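Afamin (Homo sapiens, PDB 6FAK) carries hydrophobic molecules in body fluids, binding vitamin E and keeping lipidated Wnt proteins soluble and active. Local coordinates at residues K67-V72 / D252-I257; T550-V555 / E572-G577. All coordinates share one frame; numbering follows the deposited sequence. Where two conformers were deposited one is given.

Interaction 1: residues K67-V72 / D252-I257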
# COMPACT_ATOMS: atom_id res chain seq x y z
N LYS A 67 25.56 -16.58 -7.35
CA LYS A 67 24.64 -16.73 -6.19
C LYS A 67 23.44 -15.78 -6.29
O LYS A 67 23.48 -14.80 -7.03
CB LYS A 67 25.37 -16.49 -4.86
CG LYS A 67 26.24 -17.64 -4.38
CD LYS A 67 27.03 -17.25 -3.12
CE LYS A 67 27.33 -18.42 -2.19
NZ LYS A 67 27.63 -19.71 -2.86
N LEU A 68 22.37 -16.09 -5.56
CA LEU A 68 21.23 -15.19 -5.43
C LEU A 68 21.74 -13.85 -4.82
O LEU A 68 22.64 -13.87 -3.95
CB LEU A 68 20.14 -15.83 -4.59
CG LEU A 68 18.74 -15.20 -4.56
CD1 LEU A 68 17.95 -15.38 -5.87
CD2 LEU A 68 17.96 -15.82 -3.41
N PRO A 69 21.25 -12.70 -5.33
CA PRO A 69 21.82 -11.41 -4.86
C PRO A 69 21.64 -11.19 -3.37
O PRO A 69 22.54 -10.76 -2.69
CB PRO A 69 21.03 -10.35 -5.65
CG PRO A 69 20.41 -11.10 -6.80
CD PRO A 69 20.15 -12.49 -6.29
N ASN A 70 20.47 -11.54 -2.89
CA ASN A 70 20.14 -11.43 -1.48
C ASN A 70 21.05 -12.28 -0.60
O ASN A 70 21.44 -11.84 0.47
CB ASN A 70 18.69 -11.86 -1.21
CG ASN A 70 17.90 -10.78 -0.58
OD1 ASN A 70 18.43 -9.65 -0.44
ND2 ASN A 70 16.64 -11.07 -0.21
N ASN A 71 21.37 -13.49 -1.07
CA ASN A 71 22.29 -14.35 -0.32
C ASN A 71 23.66 -13.70 -0.17
O ASN A 71 24.26 -13.80 0.91
CB ASN A 71 22.37 -15.79 -0.90
CG ASN A 71 21.14 -16.64 -0.55
OD1 ASN A 71 20.44 -16.37 0.45
ND2 ASN A 71 20.87 -17.69 -1.35
N VAL A 72 24.10 -12.95 -1.17
CA VAL A 72 25.37 -12.20 -1.08
C VAL A 72 25.28 -11.06 -0.08
O VAL A 72 26.10 -10.96 0.82
CB VAL A 72 25.85 -11.65 -2.46
CG1 VAL A 72 27.13 -10.83 -2.30
CG2 VAL A 72 26.10 -12.82 -3.44
N ASP A 252 14.46 -8.50 -2.06
CA ASP A 252 15.68 -8.71 -2.79
C ASP A 252 15.79 -7.57 -3.84
O ASP A 252 15.24 -7.67 -4.95
CB ASP A 252 15.66 -10.10 -3.41
CG ASP A 252 16.96 -10.44 -4.14
OD1 ASP A 252 17.73 -9.53 -4.56
OD2 ASP A 252 17.17 -11.64 -4.30
N VAL A 253 16.49 -6.51 -3.49
CA VAL A 253 16.50 -5.27 -4.31
C VAL A 253 17.06 -5.46 -5.72
O VAL A 253 16.47 -4.99 -6.69
CB VAL A 253 17.18 -4.09 -3.59
CG1 VAL A 253 16.45 -3.75 -2.31
CG2 VAL A 253 18.66 -4.38 -3.31
N VAL A 254 18.17 -6.20 -5.83
CA VAL A 254 18.76 -6.54 -7.14
C VAL A 254 17.83 -7.37 -8.04
O VAL A 254 17.59 -7.01 -9.19
CB VAL A 254 20.14 -7.25 -6.97
CG1 VAL A 254 20.71 -7.68 -8.30
CG2 VAL A 254 21.12 -6.31 -6.27
N GLN A 255 17.29 -8.45 -7.50
CA GLN A 255 16.36 -9.28 -8.26
C GLN A 255 15.10 -8.51 -8.66
O GLN A 255 14.53 -8.72 -9.74
CB GLN A 255 15.96 -10.52 -7.45
CG GLN A 255 15.33 -11.62 -8.29
CD GLN A 255 16.30 -12.13 -9.37
OE1 GLN A 255 17.52 -12.14 -9.19
NE2 GLN A 255 15.76 -12.46 -10.51
N CYS A 256 14.63 -7.66 -7.76
CA CYS A 256 13.49 -6.81 -8.02
C CYS A 256 13.72 -5.93 -9.24
O CYS A 256 12.86 -5.87 -10.14
CB CYS A 256 13.14 -5.98 -6.77
SG CYS A 256 11.66 -4.95 -6.83
N ILE A 257 14.85 -5.23 -9.25
CA ILE A 257 15.22 -4.35 -10.37
C ILE A 257 15.31 -5.15 -11.68
O ILE A 257 14.69 -4.76 -12.65
CB ILE A 257 16.52 -3.51 -10.09
CG1 ILE A 257 16.24 -2.43 -9.05
CG2 ILE A 257 17.03 -2.83 -11.35
CD1 ILE A 257 17.46 -1.93 -8.31
O HOH W 1 18.26 -7.06 -1.07

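Interaction 2: residues T550-V555 / E572-G577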
# COMPACT_ATOMS: atom_id res chain seq x y z
N THR A 550 -18.58 16.73 18.65
CA THR A 550 -18.97 18.03 18.11
C THR A 550 -19.11 19.07 19.22
O THR A 550 -18.92 20.23 18.94
CB THR A 550 -20.28 18.05 17.30
OG1 THR A 550 -21.41 17.79 18.17
CG2 THR A 550 -20.18 17.05 16.18
N ASN A 551 -19.46 18.66 20.44
CA ASN A 551 -19.45 19.59 21.60
C ASN A 551 -18.01 20.16 21.83
O ASN A 551 -17.78 21.38 21.84
CB ASN A 551 -19.96 18.84 22.82
CG ASN A 551 -20.32 19.75 23.99
OD1 ASN A 551 -19.80 20.85 24.14
ND2 ASN A 551 -21.15 19.25 24.86
N PHE A 552 -17.03 19.25 21.97
CA PHE A 552 -15.63 19.61 22.10
C PHE A 552 -15.17 20.50 20.95
O PHE A 552 -14.48 21.50 21.18
CB PHE A 552 -14.75 18.37 22.18
CG PHE A 552 -14.61 17.79 23.54
CD1 PHE A 552 -13.78 18.37 24.47
CD2 PHE A 552 -15.19 16.56 23.84
CE1 PHE A 552 -13.58 17.78 25.72
CE2 PHE A 552 -15.02 15.97 25.09
CZ PHE A 552 -14.20 16.57 26.03
N ALA A 553 -15.59 20.17 19.73
CA ALA A 553 -15.21 20.94 18.52
C ALA A 553 -15.73 22.37 18.56
O ALA A 553 -15.00 23.32 18.23
CB ALA A 553 -15.69 20.26 17.25
N ASN A 554 -17.01 22.51 18.90
CA ASN A 554 -17.60 23.82 19.07
C ASN A 554 -16.85 24.63 20.14
O ASN A 554 -16.51 25.76 19.91
CB ASN A 554 -19.09 23.67 19.39
CG ASN A 554 -19.79 25.01 19.43
OD1 ASN A 554 -19.70 25.78 18.50
ND2 ASN A 554 -20.52 25.26 20.47
N VAL A 555 -16.53 24.03 21.28
CA VAL A 555 -15.79 24.71 22.36
C VAL A 555 -14.40 25.19 21.89
O VAL A 555 -14.03 26.35 22.11
CB VAL A 555 -15.73 23.86 23.62
CG1 VAL A 555 -14.74 24.40 24.62
CG2 VAL A 555 -17.13 23.75 24.26
N GLU A 572 -15.17 25.73 29.65
CA GLU A 572 -16.31 25.50 28.73
C GLU A 572 -16.41 24.10 28.11
O GLU A 572 -17.47 23.77 27.58
CB GLU A 572 -16.27 26.52 27.58
CG GLU A 572 -16.30 27.98 28.03
CD GLU A 572 -17.53 28.35 28.84
OE1 GLU A 572 -18.53 27.62 28.80
OE2 GLU A 572 -17.47 29.38 29.54
N SER A 573 -15.34 23.29 28.14
CA SER A 573 -15.40 21.98 27.50
C SER A 573 -16.31 21.02 28.26
O SER A 573 -16.55 21.20 29.45
CB SER A 573 -14.00 21.37 27.36
OG SER A 573 -13.51 21.01 28.63
N PRO A 574 -16.85 20.01 27.59
CA PRO A 574 -17.61 19.04 28.36
C PRO A 574 -16.70 18.20 29.26
O PRO A 574 -15.51 18.05 28.97
CB PRO A 574 -18.30 18.18 27.29
CG PRO A 574 -17.64 18.49 26.02
CD PRO A 574 -16.98 19.82 26.14
N LYS A 575 -17.25 17.72 30.37
CA LYS A 575 -16.50 16.83 31.25
C LYS A 575 -16.73 15.41 30.75
O LYS A 575 -17.83 15.06 30.33
CB LYS A 575 -16.90 17.03 32.73
CG LYS A 575 -17.97 16.11 33.30
CD LYS A 575 -18.12 16.33 34.80
CE LYS A 575 -18.80 15.16 35.48
NZ LYS A 575 -20.17 14.93 34.96
N ILE A 576 -15.67 14.60 30.76
CA ILE A 576 -15.77 13.19 30.37
C ILE A 576 -15.37 12.22 31.48
O ILE A 576 -15.31 11.02 31.27
CB ILE A 576 -15.01 12.91 29.07
CG1 ILE A 576 -13.58 13.44 29.14
CG2 ILE A 576 -15.75 13.56 27.91
CD1 ILE A 576 -12.71 13.09 27.95
N GLY A 577 -15.16 12.75 32.69
CA GLY A 577 -14.71 11.95 33.81
C GLY A 577 -15.86 11.47 34.66
O GLY A 577 -16.91 12.13 34.76

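Interaction 1: residues K67-V72 / D252-I257
The apolar part of this contact is P69 set against V254. Both side chains point across the gap, and P69 CB lies 3.5 Å from V254 CB, a tight fit for two carbons, while P69 CG rests beside V254 CG1. CG and CD of the same ring also meet the amide oxygen of Q255, whose chain bends at chi2 to bring OE1 within 3.9 Å of P69 CG. Proline suits the first turn of helix 69-78, where no backbone N-H is needed for a helical bond.

Among the polar groups, D252 is central. With CG anti to the backbone N (chi1 -177°), its carboxylate caps helix 253-268: Q255 N donates to D252 OD1 at 3.2 Å, nearly straight at 169° but from above the carboxylate plane. The amide of N70 stacks on this carboxylate with the planes 17° apart, N70 CG lying 3.7 Å from D252 CG. Asparagine fits because its two ends serve different partners: ND2 donates to E250 and to Y33, whereas OD1 accepts from a water, at 2.7 Å, that in turn accepts from V253 N. An alanine in place of D252 would probably leave Q255 N without its capping acceptor and the N70 amide without its stacking partner.

No direct hydrogen bond joins the segments; a proline, a stacked amide and one water do the joining. This is a meeting of two helix N-termini, linking the first albumin domain to the second, whose segment 252-257 belongs to the region that forms the hydrophobic-ligand pocket.

Interaction 2: residues T550-V555 / E572-G577
Helix 542-560 of the third albumin domain is covered here by the extended chain that leaves helix 565-572, and the centre of the contact is a proline-on-phenylalanine CH-pi interaction. P574 CG sits over one face of the F552 ring, 3.7 Å from its centroid and only 10° off the ring normal. F552 reaches this place with CG anti to its carbonyl carbon (chi1 -85°), which swings the end of the ring in against P574 and I576. I576 CG2 meets the ring at its edge, in plane, 3.8 Å from F552 CE2, and F552 CZ approaches the backbone oxygen of P574 at 3.5 Å. A broad flat ring suits the site because it offers a face to one residue and an edge to another; F529 adds an edge-to-face partner from helix 521-536.

One turn apart on the helix, N551 and V555 also meet the chain. The N551 amide packs against the proline ring, its CG 3.6 Å from P574 CG. The two branches of V555 part over the end of helix 565-572: CG2 lies 3.3 Å from E572 O, and CG1 is 3.7 Å from S573 N. Branching at CB lets valine touch both positions.

Across the segments the contact is van der Waals and CH-pi, without hydrogen bonds. It is a CH-pi and apolar packing of a post-helix loop on helix 542-560 within the largely helical third albumin domain.

Overall arrangement
Interaction 1 closes before interaction 2 opens along the chain, and the two lie on opposite sides of the molecule's centre. Their centres are about 56 Å apart and their nearest atoms about 44 Å, so neither touches the other. They share no helix: interaction 1 brings together helices 69-78 and 253-268, from the first and second albumin domains, whereas interaction 2 stays within the third and joins helix 542-560 to the loop that follows helix 565-572. One therefore ties separate domains together across 180 residues of sequence, and the other packs a loop near the C-terminus against a helix of the same domain, its segments 17 residues apart. Both belong to the largely helical, three-domain albumin architecture of this carrier.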